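Local coordinates for blue (Type 1) copper domain protein (PDB 5FC9) that binds a mononuclear type 1 copper ion in an open site within a cupredoxin domain and probably transfers electrons, at residues Ile44-Ile47 / Val53-Leu56. Numbering follows the deposited sequence.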
loop_
_atom_site.group_PDB
_atom_site.type_symbol
_atom_site.label_atom_id
_atom_site.label_comp_id
_atom_site.label_asym_id
_atom_site.label_seq_id
_atom_site.Cartn_x
_atom_site.Cartn_y
_atom_site.Cartn_z
ATOM N N ILE A 44 -2.758 -7.557 -20.526
ATOM C CA ILE A 44 -1.580 -8.360 -20.257
ATOM C C ILE A 44 -0.470 -7.871 -21.178
ATOM O O ILE A 44 -0.586 -7.975 -22.396
ATOM C CB ILE A 44 -1.849 -9.866 -20.494
ATOM C CG1 ILE A 44 -2.915 -10.391 -19.513
ATOM C CG2 ILE A 44 -0.557 -10.667 -20.381
ATOM C CD1 ILE A 44 -2.511 -10.316 -18.054
ATOM N N GLN A 45 0.596 -7.317 -20.605
ATOM C CA GLN A 45 1.718 -6.824 -21.415
ATOM C C GLN A 45 3.040 -7.373 -20.919
ATOM O O GLN A 45 3.381 -7.219 -19.744
ATOM C CB GLN A 45 1.786 -5.294 -21.386
ATOM C CG GLN A 45 0.481 -4.591 -21.657
ATOM C CD GLN A 45 0.066 -4.692 -23.090
ATOM O OE1 GLN A 45 0.906 -4.686 -23.984
ATOM N NE2 GLN A 45 -1.238 -4.789 -23.328
ATOM N N SER A 46 3.814 -7.966 -21.820
ATOM C CA SER A 46 5.176 -8.371 -21.488
ATOM C C SER A 46 6.012 -7.122 -21.189
ATOM O O SER A 46 5.867 -6.095 -21.860
ATOM C CB SER A 46 5.781 -9.185 -22.639
ATOM O OG SER A 46 5.480 -8.565 -23.872
ATOM N N ILE A 47 6.843 -7.194 -20.147
ATOM C CA ILE A 47 7.645 -6.037 -19.741
ATOM C C ILE A 47 9.100 -6.403 -19.533
ATOM O O ILE A 47 9.433 -7.578 -19.348
ATOM C CB ILE A 47 7.135 -5.396 -18.430
ATOM C CG1 ILE A 47 7.064 -6.440 -17.308
ATOM C CG2 ILE A 47 5.812 -4.710 -18.668
ATOM C CD1 ILE A 47 6.987 -5.818 -15.888
ATOM N N VAL A 53 6.927 -1.607 -21.411
ATOM C CA VAL A 53 6.269 -2.639 -22.189
ATOM C C VAL A 53 7.173 -3.022 -23.360
ATOM O O VAL A 53 7.691 -2.146 -24.054
ATOM C CB VAL A 53 4.902 -2.169 -22.703
ATOM C CG1 VAL A 53 4.301 -3.188 -23.665
ATOM C CG2 VAL A 53 3.946 -1.951 -21.534
ATOM N N ILE A 54 7.383 -4.318 -23.549
ATOM C CA ILE A 54 8.152 -4.810 -24.686
ATOM C C ILE A 54 7.227 -5.619 -25.560
ATOM O O ILE A 54 6.173 -6.054 -25.110
ATOM C CB ILE A 54 9.367 -5.661 -24.254
ATOM C CG1 ILE A 54 8.927 -6.908 -23.474
ATOM C CG2 ILE A 54 10.352 -4.788 -23.483
ATOM C CD1 ILE A 54 10.052 -7.839 -23.040
ATOM N N GLN A 55 7.597 -5.807 -26.820
ATOM C CA GLN A 55 6.706 -6.508 -27.732
ATOM C C GLN A 55 7.011 -7.994 -27.726
ATOM O O GLN A 55 8.048 -8.426 -28.205
ATOM C CB GLN A 55 6.824 -5.932 -29.148
ATOM C CG GLN A 55 6.665 -4.427 -29.210
ATOM C CD GLN A 55 5.454 -3.938 -28.429
ATOM O OE1 GLN A 55 4.346 -4.442 -28.598
ATOM N NE2 GLN A 55 5.668 -2.959 -27.561
ATOM N N LEU A 56 6.118 -8.782 -27.136
ATOM C CA LEU A 56 6.258 -10.228 -27.163
ATOM C C LEU A 56 4.878 -10.853 -26.980
ATOM O O LEU A 56 4.422 -11.622 -27.817
ATOM C CB LEU A 56 7.226 -10.722 -26.094
ATOM C CG LEU A 56 7.481 -12.234 -26.152
ATOM C CD1 LEU A 56 8.128 -12.657 -27.482
ATOM C CD2 LEU A 56 8.314 -12.686 -24.974
#
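S46 meets V53 and I54 where strand 45-47, at the edge of the four-stranded sheet of this cupredoxin fold, faces the short strand 53-54, which returns antiparallel after a loop of five residues. I47 and V53 form the one bridge, a non-hydrogen-bonded pair with CA atoms 4.4 Å apart and side chains that diverge. Beyond it, the chain turns a corner at Q55 and L56.

Polar contacts centre on S46. The backbone N of I54 gives a nearly straight hydrogen bond (165° at the proton) to S46 O, 2.9 Å away. S46 O also receives a CA-H...O contact from V53 CA. With chi1 at 44°, the serine hydroxyl sits between its own backbone N and carbonyl carbon, turned across to the other segment: S46 OG lies 2.9 Å from I54 O, a possible but unsettled bond, and accepts a hydrogen bond from the backbone N of F57. N58 bridges the two segments: its ND2 bonds both Q45 OE1 and I54 O, and its OD1 takes the N-H of L56.

The remaining contacts are van der Waals. V53 CG2 packs on Q45 CB (4.0 Å), while V53 CG1, anti to the backbone N (chi1 173°), comes alongside the amide end of Q45, a side chain about 7 Å from that of copper ligand C82. Further on, L56 CB rests 3.6 Å from S46 OG. The I54 side chain runs along the S46-I47 backbone, placing CD1 3.8 Å from I47 O.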